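Local coordinates for Ras-interacting protein 1 (Homo sapiens, PDB 5KHQ), which binds GTP-loaded Ras-family proteins, probably through its Ras-associating domain, and regulates GTPase signalling, cell architecture and adhesion in blood vessel formation, at residues B[18-23]-B[32-37]; B[37-42]-B[105-110]; B[42-47]-B[68-73]; B[74-79]-B[95-100]. All blocks are in the same frame, centred on the assembly; numbering follows the deposited sequence.

In the fold
From the N terminus, interaction 1 pairs strands 18-23 and 32-37 into a hairpin at one end of the mixed sheet. The chain then leaves Ala-37, shared with interaction 2, which closes a long loop by bringing 37-42 against the start of helix 106-112. Within that loop lie two shorter closures in series: interaction 3, sharing Thr-42 and joining helix 43-52 to the turn at 70-73, and interaction 4, pairing strand 73-80 with 94-99 at the other end of the sheet. No closures cross. Leu-46 and Pro-106 meet near the middle, helping to tie the hairpin, helices 43-52 and 106-112 and strand 73-80 into one ubiquitin-like core.

Interaction 1: residues B[18-23]-B[32-37]; sequences VLKIFG and YKSVLA
Lys-20 stretches over the ring of Tyr-32 on the first beta hairpin of the Ras-associating domain, a ubiquitin-like fold. Strands 18-23 and 32-37 run antiparallel, and these two residues project from the same face, which turns away from helix 43-52. From CB the lysine chain follows the ring outward: CB is 3.7 Å from Tyr-32 CD1, CG lies by CE1, and CD stands over the face, 3.9 Å from the ring centroid, in a CH-pi contact. CE then passes near the hydroxyl, and NZ ends 3.5 Å from Tyr-32 OH, a proximity and not a hydrogen bond. With CG between the backbone N and the carbonyl carbon (chi1 66°), the Tyr-32 ring is turned under Lys-20. Tyr-32 CB sits centrally over the ring of Phe-22, 3.7 Å from the centroid. The two rings are inclined at 45°. Arg-122 adds a cation-pi contact to Phe-22.

On the other face Leu-19 CD1 meets Ala-37 CB at 3.6 Å and Ile-21 CD1 reaches Val-35 CG2, both pairs facing the core, where Leu-46 of helix 43-52 covers Leu-19, Val-35 and Ala-37. Strand 32-37 is one of the two edge strands of the sheet within this chain, consistent with the strand used by related domains to pair with a Ras-family GTPase. Between the hairpin backbones, Ile-21 and Lys-33 exchange two hydrogen bonds, while Leu-19 N donates to Val-35 O at 2.7 Å.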
loop_
_atom_site.group_PDB
_atom_site.type_symbol
_atom_site.label_atom_id
_atom_site.label_comp_id
_atom_site.label_asym_id
_atom_site.label_seq_id
_atom_site.Cartn_x
_atom_site.Cartn_y
_atom_site.Cartn_z
ATOM N N VAL B 18 -3.817 2.004 -18.903
ATOM C CA VAL B 18 -2.715 1.089 -19.206
ATOM C C VAL B 18 -1.640 1.226 -18.135
ATOM O O VAL B 18 -1.231 2.343 -17.794
ATOM C CB VAL B 18 -2.063 1.329 -20.587
ATOM C CG1 VAL B 18 -1.515 0.019 -21.130
ATOM C CG2 VAL B 18 -3.048 1.931 -21.573
ATOM N N LEU B 19 -1.186 0.090 -17.613
ATOM C CA LEU B 19 -0.138 0.081 -16.601
ATOM C C LEU B 19 1.142 -0.523 -17.148
ATOM O O LEU B 19 1.122 -1.617 -17.719
ATOM C CB LEU B 19 -0.598 -0.677 -15.352
ATOM C CG LEU B 19 -1.834 -0.204 -14.575
ATOM C CD1 LEU B 19 -2.140 -1.216 -13.486
ATOM C CD2 LEU B 19 -1.663 1.185 -13.973
ATOM N N LYS B 20 2.246 0.204 -16.983
ATOM C CA LYS B 20 3.572 -0.301 -17.349
ATOM C C LYS B 20 4.133 -1.157 -16.206
ATOM O O LYS B 20 4.569 -0.639 -15.171
ATOM C CB LYS B 20 4.531 0.842 -17.718
ATOM C CG LYS B 20 4.009 1.765 -18.809
ATOM C CD LYS B 20 4.971 2.897 -19.126
ATOM C CE LYS B 20 4.295 3.948 -19.992
ATOM N NZ LYS B 20 5.301 4.686 -20.802
ATOM N N ILE B 21 4.088 -2.471 -16.401
ATOM C CA ILE B 21 4.632 -3.434 -15.455
ATOM C C ILE B 21 6.050 -3.874 -15.885
ATOM O O ILE B 21 6.218 -4.642 -16.844
ATOM C CB ILE B 21 3.661 -4.625 -15.297
ATOM C CG1 ILE B 21 2.321 -4.117 -14.746
ATOM C CG2 ILE B 21 4.266 -5.732 -14.430
ATOM C CD1 ILE B 21 1.210 -5.150 -14.690
ATOM N N PHE B 22 7.060 -3.379 -15.168
ATOM C CA PHE B 22 8.477 -3.677 -15.446
ATOM C C PHE B 22 8.935 -5.021 -14.854
ATOM O O PHE B 22 8.544 -5.370 -13.743
ATOM C CB PHE B 22 9.352 -2.557 -14.897
ATOM C CG PHE B 22 9.118 -1.206 -15.538
ATOM C CD1 PHE B 22 7.957 -0.464 -15.273
ATOM C CD2 PHE B 22 10.090 -0.644 -16.374
ATOM C CE1 PHE B 22 7.763 0.796 -15.847
ATOM C CE2 PHE B 22 9.904 0.615 -16.944
ATOM C CZ PHE B 22 8.739 1.336 -16.682
ATOM N N GLY B 23 9.753 -5.773 -15.595
ATOM C CA GLY B 23 10.269 -7.080 -15.138
ATOM C C GLY B 23 11.657 -6.997 -14.513
ATOM O O GLY B 23 12.557 -6.383 -15.083
ATOM N N TYR B 32 9.459 -3.135 -20.230
ATOM C CA TYR B 32 8.150 -3.224 -19.568
ATOM C C TYR B 32 7.063 -3.827 -20.438
ATOM O O TYR B 32 7.101 -3.698 -21.651
ATOM C CB TYR B 32 7.700 -1.847 -19.067
ATOM C CG TYR B 32 7.395 -0.795 -20.123
ATOM C CD1 TYR B 32 6.119 -0.699 -20.703
ATOM C CD2 TYR B 32 8.361 0.148 -20.501
ATOM C CE1 TYR B 32 5.828 0.281 -21.650
ATOM C CE2 TYR B 32 8.078 1.137 -21.443
ATOM C CZ TYR B 32 6.811 1.200 -22.016
ATOM O OH TYR B 32 6.521 2.170 -22.957
ATOM N N LYS B 33 6.092 -4.473 -19.806
ATOM C CA LYS B 33 4.863 -4.863 -20.488
ATOM C C LYS B 33 3.715 -3.925 -20.110
ATOM O O LYS B 33 3.410 -3.743 -18.927
ATOM C CB LYS B 33 4.479 -6.326 -20.202
ATOM C CG LYS B 33 5.541 -7.383 -20.505
ATOM C CD LYS B 33 5.864 -7.567 -21.983
ATOM C CE LYS B 33 7.194 -6.936 -22.369
ATOM N NZ LYS B 33 7.312 -6.828 -23.851
ATOM N N SER B 34 3.103 -3.315 -21.126
ATOM C CA SER B 34 1.859 -2.574 -20.953
ATOM C C SER B 34 0.700 -3.537 -20.741
ATOM O O SER B 34 0.694 -4.634 -21.299
ATOM C CB SER B 34 1.602 -1.674 -22.145
ATOM O OG SER B 34 2.414 -0.520 -22.054
ATOM N N VAL B 35 -0.247 -3.127 -19.894
ATOM C CA VAL B 35 -1.407 -3.938 -19.488
ATOM C C VAL B 35 -2.625 -3.027 -19.298
ATOM O O VAL B 35 -2.547 -1.999 -18.609
ATOM C CB VAL B 35 -1.136 -4.744 -18.185
ATOM C CG1 VAL B 35 -2.425 -5.214 -17.546
ATOM C CG2 VAL B 35 -0.284 -5.965 -18.460
ATOM N N LEU B 36 -3.742 -3.411 -19.910
ATOM C CA LEU B 36 -5.012 -2.735 -19.688
ATOM C C LEU B 36 -5.547 -3.157 -18.332
ATOM O O LEU B 36 -5.776 -4.348 -18.088
ATOM C CB LEU B 36 -6.016 -3.059 -20.815
ATOM C CG LEU B 36 -7.447 -2.486 -20.948
ATOM C CD1 LEU B 36 -8.469 -3.406 -20.281
ATOM C CD2 LEU B 36 -7.595 -1.039 -20.474
ATOM N N ALA B 37 -5.722 -2.172 -17.457
ATOM C CA ALA B 37 -6.293 -2.394 -16.133
ATOM C C ALA B 37 -7.505 -1.506 -15.906
ATOM O O ALA B 37 -7.440 -0.280 -16.079
ATOM C CB ALA B 37 -5.252 -2.162 -15.052
#

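Interaction 2: residues B[37-42]-B[105-110]; sequences ATARST and RPLLVQ
Leu-107 lays CD1 against the loop 37-42, 3.4 Å from Ala-39 N and close to Ala-37 O. Ala-39 packs beside it: its CB touches Leu-107 CD1 and also Leu-108 CD2, the latter at 3.8 Å, so one methyl group packs on two successive leucines of helix 106-112.

The aliphatic part of Arg-105 runs along the carbonyls of the same turn. Its CG lies 3.3 Å from Ser-41 O and its CD comes near Ala-39 O; the bend at chi3 (-67°) then folds the guanidinium back, where Leu-108 CD1 stands over the centre of one face, 3.6 Å above the plane. Pro-106 CD lies beside Ser-41 O, while the proline ring packs on Ala-43 and Leu-46 of helix 43-52. Arg-105 and Leu-108 also touch Glu-135 and His-96 of the second subunit.

Polar bridging falls to a single water. It donates to Thr-38 O and to Ser-41 O and accepts from Leu-107 N at 2.8 Å, thereby giving a partner to an N-H of the first helical turn. Ser-41 keeps the loop compact, its N bonded to Thr-38 O and its OG receiving Thr-38 N at 3.2 Å. What results is a type I turn, leading from strand 32-37 to helix 43-52, water-linked to the N-terminal end of the short helix that precedes the last strands of this ubiquitin-like domain.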
loop_
_atom_site.group_PDB
_atom_site.type_symbol
_atom_site.label_atom_id
_atom_site.label_comp_id
_atom_site.label_asym_id
_atom_site.label_seq_id
_atom_site.Cartn_x
_atom_site.Cartn_y
_atom_site.Cartn_z
ATOM N N ALA B 37 -5.722 -2.172 -17.457
ATOM C CA ALA B 37 -6.293 -2.394 -16.133
ATOM C C ALA B 37 -7.505 -1.506 -15.906
ATOM O O ALA B 37 -7.440 -0.280 -16.079
ATOM C CB ALA B 37 -5.252 -2.162 -15.052
ATOM N N THR B 38 -8.611 -2.158 -15.546
ATOM C CA THR B 38 -9.840 -1.493 -15.110
ATOM C C THR B 38 -9.875 -1.401 -13.571
ATOM O O THR B 38 -9.138 -2.120 -12.888
ATOM C CB THR B 38 -11.107 -2.181 -15.683
ATOM O OG1 THR B 38 -12.276 -1.529 -15.176
ATOM C CG2 THR B 38 -11.172 -3.683 -15.337
ATOM N N ALA B 39 -10.732 -0.525 -13.040
ATOM C CA ALA B 39 -10.817 -0.262 -11.590
ATOM C C ALA B 39 -11.308 -1.450 -10.749
ATOM O O ALA B 39 -11.385 -1.357 -9.529
ATOM C CB ALA B 39 -11.655 0.983 -11.320
ATOM N N ARG B 40 -11.620 -2.559 -11.414
ATOM C CA ARG B 40 -12.001 -3.814 -10.761
ATOM C C ARG B 40 -10.979 -4.944 -11.025
ATOM O O ARG B 40 -11.205 -6.107 -10.650
ATOM C CB ARG B 40 -13.427 -4.224 -11.177
ATOM C CG ARG B 40 -13.764 -3.965 -12.644
ATOM C CD ARG B 40 -15.191 -4.350 -13.011
ATOM N NE ARG B 40 -15.684 -3.563 -14.145
ATOM C CZ ARG B 40 -15.430 -3.809 -15.435
ATOM N NH1 ARG B 40 -14.670 -4.836 -15.810
ATOM N NH2 ARG B 40 -15.939 -3.009 -16.361
ATOM N N SER B 41 -9.859 -4.592 -11.667
ATOM C CA SER B 41 -8.739 -5.517 -11.870
ATOM C C SER B 41 -7.971 -5.704 -10.567
ATOM O O SER B 41 -7.504 -4.724 -9.968
ATOM C CB SER B 41 -7.786 -5.013 -12.953
ATOM O OG SER B 41 -8.380 -5.056 -14.233
ATOM N N THR B 42 -7.863 -6.957 -10.128
ATOM C CA THR B 42 -7.078 -7.283 -8.947
ATOM C C THR B 42 -5.601 -7.359 -9.316
ATOM O O THR B 42 -5.259 -7.566 -10.483
ATOM C CB THR B 42 -7.529 -8.592 -8.261
ATOM O OG1 THR B 42 -7.230 -9.711 -9.097
ATOM C CG2 THR B 42 -9.025 -8.568 -7.933
ATOM N N ARG B 105 -6.405 -3.257 -6.005
ATOM C CA ARG B 105 -6.710 -2.812 -7.366
ATOM C C ARG B 105 -5.672 -1.794 -7.845
ATOM O O ARG B 105 -5.724 -0.608 -7.465
ATOM C CB ARG B 105 -8.162 -2.334 -7.482
ATOM C CG ARG B 105 -9.157 -3.484 -7.332
ATOM C CD ARG B 105 -10.556 -3.022 -6.959
ATOM N NE ARG B 105 -10.623 -2.452 -5.613
ATOM C CZ ARG B 105 -11.568 -1.618 -5.180
ATOM N NH1 ARG B 105 -12.552 -1.222 -5.980
ATOM N NH2 ARG B 105 -11.521 -1.163 -3.937
ATOM N N PRO B 106 -4.697 -2.274 -8.653
ATOM C CA PRO B 106 -3.512 -1.512 -9.060
ATOM C C PRO B 106 -3.786 -0.198 -9.758
ATOM O O PRO B 106 -2.998 0.728 -9.595
ATOM C CB PRO B 106 -2.793 -2.464 -10.002
ATOM C CG PRO B 106 -3.142 -3.804 -9.469
ATOM C CD PRO B 106 -4.577 -3.687 -9.060
ATOM N N LEU B 107 -4.884 -0.106 -10.510
ATOM C CA LEU B 107 -5.272 1.154 -11.151
ATOM C C LEU B 107 -5.433 2.262 -10.102
ATOM O O LEU B 107 -4.900 3.374 -10.269
ATOM C CB LEU B 107 -6.569 0.991 -11.945
ATOM C CG LEU B 107 -6.835 1.783 -13.242
ATOM C CD1 LEU B 107 -8.342 1.894 -13.450
ATOM C CD2 LEU B 107 -6.189 3.168 -13.356
ATOM N N LEU B 108 -6.141 1.932 -9.016
ATOM C CA LEU B 108 -6.421 2.881 -7.934
ATOM C C LEU B 108 -5.168 3.219 -7.129
ATOM O O LEU B 108 -5.000 4.369 -6.710
ATOM C CB LEU B 108 -7.560 2.386 -7.023
ATOM C CG LEU B 108 -8.828 1.757 -7.644
ATOM C CD1 LEU B 108 -9.757 1.214 -6.564
ATOM C CD2 LEU B 108 -9.588 2.697 -8.573
ATOM N N VAL B 109 -4.290 2.226 -6.934
ATOM C CA VAL B 109 -2.977 2.445 -6.305
ATOM C C VAL B 109 -2.160 3.441 -7.136
ATOM O O VAL B 109 -1.594 4.401 -6.597
ATOM C CB VAL B 109 -2.185 1.132 -6.131
ATOM C CG1 VAL B 109 -0.830 1.396 -5.485
ATOM C CG2 VAL B 109 -2.976 0.115 -5.318
ATOM N N GLN B 110 -2.135 3.203 -8.449
ATOM C CA GLN B 110 -1.495 4.068 -9.435
ATOM C C GLN B 110 -2.014 5.502 -9.353
ATOM O O GLN B 110 -1.227 6.448 -9.417
ATOM C CB GLN B 110 -1.753 3.499 -10.835
ATOM C CG GLN B 110 -1.421 4.412 -12.010
ATOM C CD GLN B 110 -0.084 4.104 -12.634
ATOM O OE1 GLN B 110 0.930 3.993 -11.946
ATOM N NE2 GLN B 110 -0.073 3.966 -13.950
HETATM O O HOH W 1 -6.865 -2.046 -10.860
#

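Interaction 3: residues B[42-47]-B[68-73]; sequences TARELV and SCVDAF
The N-terminal part of helix 43-52, the main helix of the ubiquitin-like fold, is met by the type I turn 70-73 through Arg-44 and Val-47. Arg-44 NH1 makes a salt bridge to Asp-71 OD1 at 2.8 Å and lies nearly as close to OD2, 3.0 Å away, so one nitrogen faces both carboxylate oxygens. The guanidinium and carboxylate planes are only 23° apart. Arg-44 CG is anti to the backbone N (chi1 -165°), which carries the chain out across Val-70. There Val-70 CG1 lies over one face of the guanidinium, 3.4 Å above its plane and toward the rim. A leucine in place of Arg-44 would probably leave Asp-71 without this positive mate and Val-70 without its flat cover.

One turn further on, Val-47 CG1 packs on Val-70 CG1 at 3.8 Å and more loosely on Phe-73 CB. The turn is closed by Phe-73 N bonding to Val-70 O. Thr-42 and Glu-45 form a capping box: Thr-42 N donates to Glu-45 OE1 and Thr-42 OG1 accepts from Glu-45 N. Asp-102, in the loop between strand 94-99 and helix 106-112, touches both Arg-44 and Asp-71, Ala-48 and Leu-51 extend the helix's cover over Val-70 and Phe-73, and the turn leads straight into strand 73-80.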
loop_
_atom_site.group_PDB
_atom_site.type_symbol
_atom_site.label_atom_id
_atom_site.label_comp_id
_atom_site.label_asym_id
_atom_site.label_seq_id
_atom_site.Cartn_x
_atom_site.Cartn_y
_atom_site.Cartn_z
ATOM N N THR B 42 -7.863 -6.957 -10.128
ATOM C CA THR B 42 -7.078 -7.283 -8.947
ATOM C C THR B 42 -5.601 -7.359 -9.316
ATOM O O THR B 42 -5.259 -7.566 -10.483
ATOM C CB THR B 42 -7.529 -8.592 -8.261
ATOM O OG1 THR B 42 -7.230 -9.711 -9.097
ATOM C CG2 THR B 42 -9.025 -8.568 -7.933
ATOM N N ALA B 43 -4.733 -7.183 -8.319
ATOM C CA ALA B 43 -3.295 -7.271 -8.524
ATOM C C ALA B 43 -2.880 -8.656 -9.011
ATOM O O ALA B 43 -2.050 -8.756 -9.913
ATOM C CB ALA B 43 -2.546 -6.891 -7.261
ATOM N N ARG B 44 -3.485 -9.700 -8.440
ATOM C CA ARG B 44 -3.197 -11.094 -8.796
ATOM C C ARG B 44 -3.543 -11.420 -10.259
ATOM O O ARG B 44 -2.816 -12.183 -10.914
ATOM C CB ARG B 44 -3.917 -12.048 -7.838
ATOM C CG ARG B 44 -3.428 -13.482 -7.883
ATOM C CD ARG B 44 -4.195 -14.385 -6.928
ATOM N NE ARG B 44 -4.559 -15.646 -7.579
ATOM C CZ ARG B 44 -3.785 -16.729 -7.665
ATOM N NH1 ARG B 44 -2.571 -16.756 -7.124
ATOM N NH2 ARG B 44 -4.241 -17.799 -8.302
ATOM N N GLU B 45 -4.647 -10.839 -10.748
ATOM C CA GLU B 45 -5.069 -10.922 -12.160
ATOM C C GLU B 45 -4.035 -10.293 -13.097
ATOM O O GLU B 45 -3.733 -10.856 -14.156
ATOM C CB GLU B 45 -6.414 -10.219 -12.376
ATOM C CG GLU B 45 -7.658 -11.000 -11.973
ATOM C CD GLU B 45 -8.902 -10.122 -11.849
ATOM O OE1 GLU B 45 -8.810 -8.885 -12.038
ATOM O OE2 GLU B 45 -9.987 -10.670 -11.554
ATOM N N LEU B 46 -3.508 -9.130 -12.704
ATOM C CA LEU B 46 -2.456 -8.448 -13.466
ATOM C C LEU B 46 -1.101 -9.140 -13.386
ATOM O O LEU B 46 -0.300 -9.027 -14.308
ATOM C CB LEU B 46 -2.316 -6.992 -13.039
ATOM C CG LEU B 46 -3.494 -6.042 -13.262
ATOM C CD1 LEU B 46 -2.966 -4.619 -13.176
ATOM C CD2 LEU B 46 -4.229 -6.272 -14.584
ATOM N N VAL B 47 -0.849 -9.841 -12.282
ATOM C CA VAL B 47 0.344 -10.675 -12.149
ATOM C C VAL B 47 0.280 -11.786 -13.199
ATOM O O VAL B 47 1.206 -11.911 -14.002
ATOM C CB VAL B 47 0.552 -11.184 -10.692
ATOM C CG1 VAL B 47 1.415 -12.446 -10.627
ATOM C CG2 VAL B 47 1.189 -10.088 -9.852
ATOM N N SER B 68 0.493 -21.746 -12.191
ATOM C CA SER B 68 1.232 -22.333 -11.057
ATOM C C SER B 68 2.066 -21.297 -10.308
ATOM O O SER B 68 1.990 -21.182 -9.077
ATOM C CB SER B 68 2.142 -23.476 -11.535
ATOM O OG SER B 68 1.393 -24.592 -11.979
ATOM N N CYS B 69 2.848 -20.545 -11.078
ATOM C CA CYS B 69 3.823 -19.598 -10.555
ATOM C C CYS B 69 3.283 -18.168 -10.372
ATOM O O CYS B 69 4.056 -17.209 -10.340
ATOM C CB CYS B 69 5.082 -19.613 -11.440
ATOM S SG CYS B 69 4.785 -19.693 -13.225
ATOM N N VAL B 70 1.963 -18.029 -10.243
ATOM C CA VAL B 70 1.329 -16.728 -9.965
ATOM C C VAL B 70 1.679 -16.329 -8.527
ATOM O O VAL B 70 2.115 -15.195 -8.268
ATOM C CB VAL B 70 -0.211 -16.757 -10.221
ATOM C CG1 VAL B 70 -0.879 -15.438 -9.850
ATOM C CG2 VAL B 70 -0.503 -17.062 -11.681
ATOM N N ASP B 71 1.533 -17.292 -7.616
ATOM C CA ASP B 71 1.805 -17.082 -6.202
ATOM C C ASP B 71 3.289 -16.967 -5.864
ATOM O O ASP B 71 3.651 -16.531 -4.773
ATOM C CB ASP B 71 1.109 -18.154 -5.361
ATOM C CG ASP B 71 -0.400 -17.952 -5.296
ATOM O OD1 ASP B 71 -0.862 -16.847 -4.916
ATOM O OD2 ASP B 71 -1.135 -18.899 -5.635
ATOM N N ALA B 72 4.138 -17.352 -6.808
ATOM C CA ALA B 72 5.585 -17.240 -6.652
ATOM C C ALA B 72 6.098 -15.833 -6.978
ATOM O O ALA B 72 7.203 -15.455 -6.578
ATOM C CB ALA B 72 6.281 -18.279 -7.510
ATOM N N PHE B 73 5.289 -15.070 -7.707
ATOM C CA PHE B 73 5.633 -13.705 -8.094
ATOM C C PHE B 73 4.769 -12.696 -7.338
ATOM O O PHE B 73 3.823 -13.088 -6.650
ATOM C CB PHE B 73 5.465 -13.525 -9.603
ATOM C CG PHE B 73 6.566 -14.135 -10.420
ATOM C CD1 PHE B 73 6.567 -15.502 -10.719
ATOM C CD2 PHE B 73 7.604 -13.337 -10.915
ATOM C CE1 PHE B 73 7.580 -16.059 -11.485
ATOM C CE2 PHE B 73 8.623 -13.890 -11.684
ATOM C CZ PHE B 73 8.609 -15.254 -11.966
#

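Interaction 4: residues B[74-79]-B[95-100]; sequences ALCDAL and EHLRVL. With GOL (glycerol), chain C.
Arg-98 and Asp-77 form a hydrogen-bonded antiparallel pair, and their side chains rise from one face of the sheet toward a bound glycerol, probably from the crystallisation liquor. Arg-98 runs extended through CG (chi1 178°) and bends at chi3 (87°), which swings the guanidinium edge onto glycerol O3: NE donates at 2.7 Å and NH2 at 2.9 Å, with O3 in the guanidinium plane. The same O3 gives a weak bond to Asp-77 OD2, and so stands between the acidic and basic groups; the glycerol is also bonded to Asp-77 OD2 of the second subunit. Leu-100 CD1 covers one face of the guanidinium, 3.7 Å above its plane and toward the rim. Leu-100 CD1 also lies 3.8 Å from Asp-77 CB. The stronger partners of the charges are Glu-104 for Arg-98 NH1 and Arg-121 for Asp-77 OD1. An alanine in place of Arg-98 would probably leave Glu-104 without its salt-bridge mate and Leu-100 without the flat group beneath it.

On the reverse face Cys-76 SG sits between Leu-97 CD1 and Val-99 CG2, 4.1 Å from each, while Ala-74 CB meets Val-99 CG1. At the far end Glu-95 and His-96 both oppose Leu-79 in a classic beta bulge, the bond from Glu-95 N being weak.

Strand 73-80 lies between 94-99 and 120-127. Helix 106-112 covers the Asp-77 face through Val-109, helix 128-134 lies over Cys-76 and Val-99 through Ala-131, and Trp-113 of the second subunit packs on Asp-77 and Leu-79 at the dimer interface.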
loop_
_atom_site.group_PDB
_atom_site.type_symbol
_atom_site.label_atom_id
_atom_site.label_comp_id
_atom_site.label_asym_id
_atom_site.label_seq_id
_atom_site.Cartn_x
_atom_site.Cartn_y
_atom_site.Cartn_z
ATOM N N ALA B 74 5.100 -11.409 -7.477
ATOM C CA ALA B 74 4.418 -10.325 -6.784
ATOM C C ALA B 74 4.483 -9.006 -7.563
ATOM O O ALA B 74 5.539 -8.644 -8.095
ATOM C CB ALA B 74 5.017 -10.142 -5.395
ATOM N N LEU B 75 3.352 -8.294 -7.614
ATOM C CA LEU B 75 3.296 -6.932 -8.162
ATOM C C LEU B 75 3.704 -5.936 -7.078
ATOM O O LEU B 75 3.269 -6.043 -5.924
ATOM C CB LEU B 75 1.890 -6.596 -8.680
ATOM C CG LEU B 75 1.629 -5.813 -9.978
ATOM C CD1 LEU B 75 0.531 -4.806 -9.704
ATOM C CD2 LEU B 75 2.843 -5.093 -10.559
ATOM N N CYS B 76 4.537 -4.969 -7.449
ATOM C CA CYS B 76 5.129 -4.056 -6.478
ATOM C C CYS B 76 5.003 -2.612 -6.899
ATOM O O CYS B 76 5.324 -2.264 -8.028
ATOM C CB CYS B 76 6.608 -4.378 -6.257
ATOM S SG CYS B 76 6.945 -6.100 -5.831
ATOM N N ASP B 77 4.529 -1.782 -5.977
ATOM C CA ASP B 77 4.615 -0.342 -6.106
ATOM C C ASP B 77 6.040 -0.018 -5.659
ATOM O O ASP B 77 6.369 -0.188 -4.480
ATOM C CB ASP B 77 3.545 0.326 -5.222
ATOM C CG ASP B 77 3.365 1.832 -5.503
ATOM O OD1 ASP B 77 4.114 2.432 -6.314
ATOM O OD2 ASP B 77 2.450 2.428 -4.890
ATOM N N ALA B 78 6.893 0.394 -6.605
ATOM C CA ALA B 78 8.319 0.672 -6.342
ATOM C C ALA B 78 8.690 2.145 -6.513
ATOM O O ALA B 78 8.173 2.813 -7.407
ATOM C CB ALA B 78 9.187 -0.194 -7.234
ATOM N N LEU B 79 9.591 2.636 -5.661
ATOM C CA LEU B 79 10.026 4.044 -5.674
ATOM C C LEU B 79 11.550 4.201 -5.687
ATOM O O LEU B 79 12.256 3.419 -5.057
ATOM C CB LEU B 79 9.470 4.795 -4.461
ATOM C CG LEU B 79 8.005 4.720 -4.028
ATOM C CD1 LEU B 79 7.884 5.302 -2.633
ATOM C CD2 LEU B 79 7.074 5.446 -4.982
ATOM N N GLU B 95 14.688 2.264 -4.480
ATOM C CA GLU B 95 15.101 2.510 -3.090
ATOM C C GLU B 95 14.167 1.925 -2.024
ATOM O O GLU B 95 14.610 1.546 -0.948
ATOM C CB GLU B 95 15.392 3.995 -2.844
ATOM C CG GLU B 95 16.860 4.334 -3.071
ATOM C CD GLU B 95 17.105 5.795 -3.384
ATOM O OE1 GLU B 95 17.173 6.610 -2.438
ATOM O OE2 GLU B 95 17.252 6.119 -4.583
ATOM N N HIS B 96 12.878 1.871 -2.323
ATOM C CA HIS B 96 11.895 1.217 -1.462
ATOM C C HIS B 96 10.778 0.623 -2.326
ATOM O O HIS B 96 10.578 1.056 -3.465
ATOM C CB HIS B 96 11.341 2.202 -0.409
ATOM C CG HIS B 96 10.394 1.574 0.578
ATOM N ND1 HIS B 96 9.129 2.066 0.814
ATOM C CD2 HIS B 96 10.522 0.476 1.366
ATOM C CE1 HIS B 96 8.523 1.312 1.714
ATOM N NE2 HIS B 96 9.344 0.339 2.062
ATOM N N LEU B 97 10.077 -0.381 -1.802
ATOM C CA LEU B 97 8.913 -0.920 -2.480
ATOM C C LEU B 97 7.830 -1.472 -1.551
ATOM O O LEU B 97 8.085 -1.733 -0.378
ATOM C CB LEU B 97 9.325 -1.957 -3.539
ATOM C CG LEU B 97 9.958 -3.323 -3.270
ATOM C CD1 LEU B 97 8.990 -4.352 -2.692
ATOM C CD2 LEU B 97 10.493 -3.820 -4.603
ATOM N N ARG B 98 6.627 -1.649 -2.098
ATOM C CA ARG B 98 5.524 -2.276 -1.396
ATOM C C ARG B 98 4.912 -3.382 -2.257
ATOM O O ARG B 98 4.524 -3.143 -3.407
ATOM C CB ARG B 98 4.458 -1.235 -1.031
ATOM C CG ARG B 98 3.246 -1.828 -0.332
ATOM C CD ARG B 98 2.237 -0.757 0.005
ATOM N NE ARG B 98 1.278 -0.442 -1.063
ATOM C CZ ARG B 98 0.256 -1.217 -1.450
ATOM N NH1 ARG B 98 0.053 -2.408 -0.911
ATOM N NH2 ARG B 98 -0.564 -0.803 -2.396
ATOM N N VAL B 99 4.813 -4.583 -1.689
ATOM C CA VAL B 99 4.147 -5.696 -2.359
ATOM C C VAL B 99 2.642 -5.533 -2.236
ATOM O O VAL B 99 2.106 -5.550 -1.128
ATOM C CB VAL B 99 4.579 -7.057 -1.775
ATOM C CG1 VAL B 99 3.728 -8.202 -2.330
ATOM C CG2 VAL B 99 6.061 -7.299 -2.034
ATOM N N LEU B 100 1.980 -5.377 -3.381
ATOM C CA LEU B 100 0.521 -5.295 -3.454
ATOM C C LEU B 100 -0.183 -6.587 -3.056
ATOM O O LEU B 100 0.281 -7.689 -3.368
ATOM C CB LEU B 100 0.080 -4.872 -4.847
ATOM C CG LEU B 100 -0.142 -3.372 -4.994
ATOM C CD1 LEU B 100 1.167 -2.618 -5.190
ATOM C CD2 LEU B 100 -1.098 -3.116 -6.149
HETATM C C1 GOL C . -0.473 3.616 -0.311
HETATM O O1 GOL C . -0.299 3.827 1.092
HETATM C C2 GOL C . 0.868 3.740 -1.007
HETATM O O2 GOL C . 1.851 2.963 -0.310
HETATM C C3 GOL C . 0.691 3.222 -2.425
HETATM O O3 GOL C . 0.772 1.791 -2.466
#